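PDB 6VJR: vinylacetyl-CoA Delta-isomerase from Nitrosopumilus maritimus SCM1, which probably isomerises vinylacetyl-CoA and dehydrates 4-hydroxybutyryl-CoA, carrying FAD and a [4Fe-4S] cluster. Local coordinates for residues 132-135 and 136-140; 264-267 and 268-271; 373-376 and 377-381. All blocks are in the same frame, centred on the assembly; numbering follows the deposited sequence. Where two conformers were deposited one is given.

Interaction 1. Residues 132-135 and 136-140; sequences FVKM and VQQEN
The backbone N of Gln137 donates a 2.9 Å hydrogen bond to Val133 O, one of four successive i to i+4 bonds that carry the last turns of alpha-helix 125-139. The two side chains of this pair run side by side in the same direction, so that Gln137 NE2 passes 3.5 Å from Val133 CG1. The carboxamide then leaves the helix for partners elsewhere: NE2 is bonded to Leu71 O, and OE1 to the hydroxyls of Ser60 and Thr63. Replacing this glutamine by leucine would probably leave Leu71 O and both hydroxyls without their mate in a buried place. One residue back, Val136 turns CG1 beside its own backbone N (chi1 -58°), which sets that methyl over one face of the Phe132 ring in a CH-pi contact, 3.9 Å from CG1 to the ring centroid and offset toward the rim. The same ring meets Trp195 edge-to-face. On the solvent side, the extended Lys134 brushes the Gln138 amide, Lys134 CE lying 3.6 Å from Gln138 NE2. Helical geometry ends at Asn140, whose phi is positive (65°) and whose N makes a weak hydrogen bond of 2.8 Å to Val136 O.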
loop_
_atom_site.group_PDB
_atom_site.type_symbol
_atom_site.label_atom_id
_atom_site.label_comp_id
_atom_site.label_asym_id
_atom_site.label_seq_id
_atom_site.Cartn_x
_atom_site.Cartn_y
_atom_site.Cartn_z
ATOM N N PHE A 132 43.836 18.315 -0.448
ATOM C CA PHE A 132 42.614 19.067 -0.221
ATOM C C PHE A 132 41.952 18.639 1.093
ATOM O O PHE A 132 41.515 19.475 1.886
ATOM C CB PHE A 132 41.690 18.916 -1.435
ATOM C CG PHE A 132 40.350 19.599 -1.222
ATOM C CD1 PHE A 132 40.241 20.962 -1.428
ATOM C CD2 PHE A 132 39.217 18.900 -0.837
ATOM C CE1 PHE A 132 39.029 21.609 -1.281
ATOM C CE2 PHE A 132 38.008 19.571 -0.634
ATOM C CZ PHE A 132 37.921 20.922 -0.849
ATOM N N VAL A 133 41.870 17.330 1.324
ATOM C CA VAL A 133 41.291 16.811 2.547
ATOM C C VAL A 133 42.057 17.353 3.751
ATOM O O VAL A 133 41.449 17.761 4.732
ATOM C CB VAL A 133 41.234 15.275 2.552
ATOM C CG1 VAL A 133 40.819 14.774 3.937
ATOM C CG2 VAL A 133 40.255 14.809 1.459
ATOM N N LYS A 134 43.386 17.327 3.685
ATOM C CA LYS A 134 44.183 17.838 4.789
ATOM C C LYS A 134 43.817 19.289 5.093
ATOM O O LYS A 134 43.592 19.653 6.244
ATOM C CB LYS A 134 45.657 17.688 4.446
ATOM C CG LYS A 134 46.541 18.456 5.394
ATOM C CD LYS A 134 48.018 18.214 5.147
ATOM C CE LYS A 134 48.888 18.963 6.091
ATOM N NZ LYS A 134 50.268 18.588 5.819
ATOM N N MET A 135 43.752 20.127 4.050
ATOM C CA MET A 135 43.378 21.526 4.222
ATOM C C MET A 135 42.021 21.635 4.930
ATOM O O MET A 135 41.912 22.283 5.961
ATOM C CB MET A 135 43.350 22.251 2.871
ATOM C CG MET A 135 42.932 23.711 2.951
ATOM S SD MET A 135 42.841 24.520 1.339
ATOM C CE MET A 135 41.345 23.830 0.618
ATOM N N VAL A 136 40.969 21.008 4.381
ATOM C CA VAL A 136 39.638 21.248 4.903
ATOM C C VAL A 136 39.477 20.672 6.309
ATOM O O VAL A 136 38.721 21.211 7.109
ATOM C CB VAL A 136 38.531 20.806 3.928
ATOM C CG1 VAL A 136 38.660 21.504 2.590
ATOM C CG2 VAL A 136 38.484 19.323 3.685
ATOM N N GLN A 137 40.161 19.570 6.590
ATOM C CA GLN A 137 40.203 19.007 7.936
ATOM C C GLN A 137 40.862 19.935 8.964
ATOM O O GLN A 137 40.379 20.072 10.085
ATOM C CB GLN A 137 40.889 17.647 7.933
ATOM C CG GLN A 137 40.007 16.526 7.387
ATOM C CD GLN A 137 40.587 15.140 7.620
ATOM O OE1 GLN A 137 41.736 14.961 8.091
ATOM N NE2 GLN A 137 39.784 14.166 7.219
ATOM N N GLN A 138 42.009 20.504 8.600
ATOM C CA GLN A 138 42.718 21.427 9.468
ATOM C C GLN A 138 41.873 22.658 9.786
ATOM O O GLN A 138 41.854 23.105 10.931
ATOM C CB GLN A 138 44.008 21.912 8.810
ATOM C CG GLN A 138 45.035 20.824 8.564
ATOM C CD GLN A 138 46.301 21.358 7.922
ATOM O OE1 GLN A 138 46.293 22.033 6.881
ATOM N NE2 GLN A 138 47.410 21.103 8.579
ATOM N N GLU A 139 41.192 23.196 8.775
ATOM C CA GLU A 139 40.458 24.445 8.895
ATOM C C GLU A 139 39.016 24.227 9.381
ATOM O O GLU A 139 38.413 25.168 9.878
ATOM C CB GLU A 139 40.519 25.199 7.569
ATOM C CG GLU A 139 41.946 25.539 7.157
ATOM C CD GLU A 139 42.123 26.381 5.905
ATOM O OE1 GLU A 139 43.277 26.486 5.393
ATOM O OE2 GLU A 139 41.110 26.927 5.423
ATOM N N ASN A 140 38.508 22.994 9.310
ATOM C CA ASN A 140 37.177 22.612 9.791
ATOM C C ASN A 140 36.069 23.296 8.995
ATOM O O ASN A 140 35.246 24.000 9.577
ATOM C CB ASN A 140 37.016 22.801 11.294
ATOM C CG ASN A 140 35.873 21.993 11.853
ATOM O OD1 ASN A 140 35.287 21.141 11.170
ATOM N ND2 ASN A 140 35.512 22.255 13.084
#

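Interaction 2. Residues 264-267 and 268-271; sequences IPWD and KVFM
Two backbone hydrogen bonds link Pro265 to Lys268 and Trp266 to Val269, forming a short 3-10 turn between two strands: Lys268 N lies 2.9 Å from Pro265 O, and Val269 N 3.0 Å from Trp266 O. Both donors stand above the plane of the carbonyl they meet, and neither lies on a lone pair. The ionic part is a salt bridge between sequence neighbours, Lys268 NZ reaching Asp267 OD2 at 2.7 Å. The lysine bends at chi2 and chi4 (-70° and -71°), which curls its ammonium back to the adjacent carboxylate, and Lys268 CG also rests 3.3 Å from Asp267 OD2. Apolar contacts converge on one methyl. Ile264 CG2 lies 3.7 Å from Val269 CG2, the two side chains crossing at about a right angle. The Trp266 side chain runs alongside that of Val269, with Trp266 CE3 4.1 Å from Val269 CG2. Strand 262-265, paired with strand 177-188, thus hands the chain over to strand 269-272 in a different sheet, which borders strand 213-218 through a classic beta bulge where Phe270 and Met271 both face Val214; helix 125-139 lies against the corner, its Arg128 bonding to Val269 O and its Phe129 meeting Phe270 edge-to-face.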
loop_
_atom_site.group_PDB
_atom_site.type_symbol
_atom_site.label_atom_id
_atom_site.label_comp_id
_atom_site.label_asym_id
_atom_site.label_seq_id
_atom_site.Cartn_x
_atom_site.Cartn_y
_atom_site.Cartn_z
ATOM N N ILE A 264 39.856 26.915 -12.140
ATOM C CA ILE A 264 40.222 25.904 -11.164
ATOM C C ILE A 264 41.685 25.566 -11.373
ATOM O O ILE A 264 42.025 25.021 -12.420
ATOM C CB ILE A 264 39.367 24.631 -11.262
ATOM C CG1 ILE A 264 37.885 24.976 -11.383
ATOM C CG2 ILE A 264 39.667 23.715 -10.080
ATOM C CD1 ILE A 264 36.962 23.782 -11.480
ATOM N N PRO A 265 42.566 25.850 -10.389
ATOM C CA PRO A 265 43.970 25.549 -10.559
ATOM C C PRO A 265 44.183 24.038 -10.527
ATOM O O PRO A 265 43.396 23.306 -9.952
ATOM C CB PRO A 265 44.637 26.258 -9.381
ATOM C CG PRO A 265 43.576 26.301 -8.329
ATOM C CD PRO A 265 42.263 26.435 -9.075
ATOM N N TRP A 266 45.270 23.562 -11.125
ATOM C CA TRP A 266 45.518 22.133 -11.209
ATOM C C TRP A 266 45.414 21.439 -9.857
ATOM O O TRP A 266 44.965 20.303 -9.785
ATOM C CB TRP A 266 46.884 21.877 -11.853
ATOM C CG TRP A 266 46.909 22.249 -13.303
ATOM C CD1 TRP A 266 47.790 23.093 -13.908
ATOM C CD2 TRP A 266 46.002 21.800 -14.335
ATOM N NE1 TRP A 266 47.500 23.193 -15.237
ATOM C CE2 TRP A 266 46.416 22.421 -15.533
ATOM C CE3 TRP A 266 44.905 20.939 -14.373
ATOM C CZ2 TRP A 266 45.774 22.216 -16.747
ATOM C CZ3 TRP A 266 44.282 20.718 -15.584
ATOM C CH2 TRP A 266 44.709 21.354 -16.747
ATOM N N ASP A 267 45.854 22.090 -8.778
ATOM C CA ASP A 267 45.886 21.398 -7.501
ATOM C C ASP A 267 44.485 21.104 -6.967
ATOM O O ASP A 267 44.344 20.344 -6.016
ATOM C CB ASP A 267 46.620 22.184 -6.430
ATOM C CG ASP A 267 46.152 23.618 -6.258
ATOM O OD1 ASP A 267 46.618 24.490 -7.004
ATOM O OD2 ASP A 267 45.321 23.858 -5.393
ATOM N N LYS A 268 43.460 21.719 -7.548
ATOM C CA LYS A 268 42.089 21.506 -7.112
ATOM C C LYS A 268 41.302 20.725 -8.161
ATOM O O LYS A 268 40.077 20.637 -8.060
ATOM C CB LYS A 268 41.423 22.850 -6.783
ATOM C CG LYS A 268 42.033 23.674 -5.671
ATOM C CD LYS A 268 41.844 23.094 -4.292
ATOM C CE LYS A 268 42.341 23.947 -3.179
ATOM N NZ LYS A 268 43.789 23.973 -3.191
ATOM N N VAL A 269 41.993 20.193 -9.185
ATOM C CA VAL A 269 41.345 19.392 -10.229
ATOM C C VAL A 269 41.556 17.901 -9.921
ATOM O O VAL A 269 42.691 17.435 -9.821
ATOM C CB VAL A 269 41.894 19.752 -11.621
ATOM C CG1 VAL A 269 41.485 18.782 -12.713
ATOM C CG2 VAL A 269 41.545 21.176 -12.013
ATOM N N PHE A 270 40.449 17.164 -9.764
ATOM C CA PHE A 270 40.489 15.776 -9.340
ATOM C C PHE A 270 40.073 14.794 -10.446
ATOM O O PHE A 270 40.039 13.583 -10.214
ATOM C CB PHE A 270 39.674 15.589 -8.062
ATOM C CG PHE A 270 39.935 16.580 -6.938
ATOM C CD1 PHE A 270 41.237 16.943 -6.607
ATOM C CD2 PHE A 270 38.890 17.150 -6.225
ATOM C CE1 PHE A 270 41.481 17.857 -5.603
ATOM C CE2 PHE A 270 39.151 18.047 -5.205
ATOM C CZ PHE A 270 40.442 18.392 -4.895
ATOM N N MET A 271 39.722 15.301 -11.625
ATOM C CA MET A 271 39.430 14.512 -12.813
ATOM C C MET A 271 39.495 15.496 -13.974
ATOM O O MET A 271 38.915 16.580 -13.895
ATOM C CB MET A 271 38.025 13.889 -12.773
ATOM C CG MET A 271 37.571 13.165 -14.087
ATOM S SD MET A 271 35.830 12.747 -14.131
ATOM C CE MET A 271 35.882 11.354 -12.996
#

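Interaction 3. Residues 373-376 and 377-381; sequences PYEI and SRLAQ
Glu375 folds at chi2 (60°) and Arg378, extended through its first two torsions, bends at chi3 (76°); together these turns bring a carboxylate and a guanidinium side by side on one flank of the helix. The grip is bidentate and side-on: Arg378 NE lies 2.9 Å from Glu375 OE1, and Arg378 NH2 lies 2.8 Å from Glu375 OE2. Both oxygens sit close to the guanidinium plane, at its edge. OE2 accepts on its syn lone pair, whereas NE meets OE1 on the syn side but somewhat out of the carboxylate plane, because the two flat groups are turned 31° against each other. Two bonds fix the rotation of the carboxylate, and Leu379 CD2 approaches from above the carboxylate plane, 3.8 Å from Glu375 OE2. Arg378 NH1 is engaged separately, by Thr370 O of the second subunit, so this i to i+3 salt bridge helps hold the arginine at a subunit interface.

The segment belongs to helix 372-384, in the C-terminal part of a family related to the acyl-CoA dehydrogenases. Helices 295-314, 320-345 and 437-446 pack around it: Leu303 and Met329 touch Ile376 and Ala380, and Tyr440 lies on Pro373, Ile376 and Ser377.

On this buried side Pro373 O takes two donors from Ser377. Ser377 N lies 2.9 Å from Pro373 O, and in one of two deposited conformers Ser377 OG is also 2.9 Å from it. They arrive from opposite faces of the carbonyl plane, so in that conformer the hydroxyl probably supplements the helical bond. Three residues further on, the regular pattern continues with Ala380 N 2.9 Å from Ile376 O. The Ala380 methyl, CB, rests 3.5 Å from Ile376 O.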
loop_
_atom_site.group_PDB
_atom_site.type_symbol
_atom_site.label_atom_id
_atom_site.label_comp_id
_atom_site.label_asym_id
_atom_site.label_seq_id
_atom_site.Cartn_x
_atom_site.Cartn_y
_atom_site.Cartn_z
ATOM N N PRO A 373 8.032 8.829 4.019
ATOM C CA PRO A 373 7.776 10.172 4.557
ATOM C C PRO A 373 6.391 10.687 4.169
ATOM O O PRO A 373 5.767 11.414 4.944
ATOM C CB PRO A 373 8.943 11.020 4.041
ATOM C CG PRO A 373 10.048 9.972 3.925
ATOM C CD PRO A 373 9.342 8.761 3.336
ATOM N N TYR A 374 5.973 10.364 2.938
ATOM C CA TYR A 374 4.667 10.800 2.466
ATOM C C TYR A 374 3.545 10.219 3.314
ATOM O O TYR A 374 2.558 10.894 3.584
ATOM C CB TYR A 374 4.536 10.512 0.990
ATOM C CG TYR A 374 5.376 11.401 0.079
ATOM C CD1 TYR A 374 6.696 11.080 -0.212
ATOM C CD2 TYR A 374 4.875 12.563 -0.475
ATOM C CE1 TYR A 374 7.471 11.869 -1.044
ATOM C CE2 TYR A 374 5.616 13.359 -1.321
ATOM C CZ TYR A 374 6.952 13.042 -1.555
ATOM O OH TYR A 374 7.725 13.749 -2.420
ATOM N N GLU A 375 3.699 8.977 3.748
ATOM C CA GLU A 375 2.691 8.343 4.580
ATOM C C GLU A 375 2.741 8.859 6.022
ATOM O O GLU A 375 1.722 9.066 6.715
ATOM C CB GLU A 375 2.864 6.843 4.510
ATOM C CG GLU A 375 1.782 6.080 5.301
ATOM C CD GLU A 375 0.311 6.249 4.943
ATOM O OE1 GLU A 375 0.031 6.944 3.960
ATOM O OE2 GLU A 375 -0.574 5.741 5.688
ATOM N N ILE A 376 3.968 9.043 6.555
ATOM C CA ILE A 376 4.099 9.579 7.898
ATOM C C ILE A 376 3.443 10.959 7.959
ATOM O O ILE A 376 2.738 11.311 8.935
ATOM C CB ILE A 376 5.595 9.560 8.285
ATOM C CG1 ILE A 376 6.163 8.118 8.378
ATOM C CG2 ILE A 376 5.821 10.284 9.599
ATOM C CD1 ILE A 376 7.666 8.034 8.493
ATOM N N SER A 377 3.643 11.759 6.915
ATOM C CA SER A 377 3.042 13.076 6.856
ATOM C C SER A 377 1.519 13.005 6.797
ATOM O O SER A 377 0.840 13.785 7.467
ATOM C CB SER A 377 3.580 13.823 5.671
ATOM O OG SER A 377 4.951 14.093 5.868
ATOM N N ARG A 378 0.990 12.093 5.990
ATOM C CA ARG A 378 -0.460 11.921 5.886
ATOM C C ARG A 378 -1.055 11.601 7.253
ATOM O O ARG A 378 -2.038 12.194 7.684
ATOM C CB ARG A 378 -0.802 10.840 4.871
ATOM C CG ARG A 378 -2.278 10.756 4.532
ATOM C CD ARG A 378 -2.535 9.684 3.494
ATOM N NE ARG A 378 -2.482 8.332 4.019
ATOM C CZ ARG A 378 -3.452 7.730 4.680
ATOM N NH1 ARG A 378 -4.692 8.233 4.704
ATOM N NH2 ARG A 378 -3.201 6.558 5.209
ATOM N N LEU A 379 -0.432 10.664 7.970
ATOM C CA LEU A 379 -0.924 10.242 9.271
ATOM C C LEU A 379 -0.854 11.378 10.288
ATOM O O LEU A 379 -1.733 11.512 11.136
ATOM C CB LEU A 379 -0.211 8.992 9.762
ATOM C CG LEU A 379 -0.423 7.746 8.909
ATOM C CD1 LEU A 379 0.425 6.615 9.403
ATOM C CD2 LEU A 379 -1.902 7.336 8.851
ATOM N N ALA A 380 0.245 12.134 10.268
ATOM C CA ALA A 380 0.351 13.322 11.121
ATOM C C ALA A 380 -0.799 14.307 10.902
ATOM O O ALA A 380 -1.355 14.866 11.855
ATOM C CB ALA A 380 1.722 13.980 10.976
ATOM N N GLN A 381 -1.170 14.512 9.644
ATOM C CA GLN A 381 -2.252 15.439 9.350
ATOM C C GLN A 381 -3.580 14.877 9.838
ATOM O O GLN A 381 -4.415 15.628 10.321
ATOM C CB GLN A 381 -2.324 15.747 7.862
ATOM C CG GLN A 381 -1.114 16.514 7.366
ATOM C CD GLN A 381 -1.357 17.144 6.015
ATOM O OE1 GLN A 381 -2.410 16.945 5.381
ATOM N NE2 GLN A 381 -0.408 17.967 5.593
#

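Interactions 1 and 2 are neighbours, with centres 16 Å apart. Phe132 joins them: Phe132 CB packs 3.7 Å from Phe270 CZ, and Phe132 CD1 lies 3.9 Å from Lys268 CD, so helix 125-139 rests directly on the 264-271 corner. The side chains of Phe132 and Phe270 lie about 10 Å and 11 Å from that of the FAD-binding Gly145. Interaction 3 lies on the opposite side of the chain's centre, its centre 40 Å from that of interaction 1 and 45 Å from that of interaction 2. There the side chain of Pro373 is about 8 Å from that of iron-binding Tyr293, while the Leu379 side chain is about 9 Å from a bound FAD.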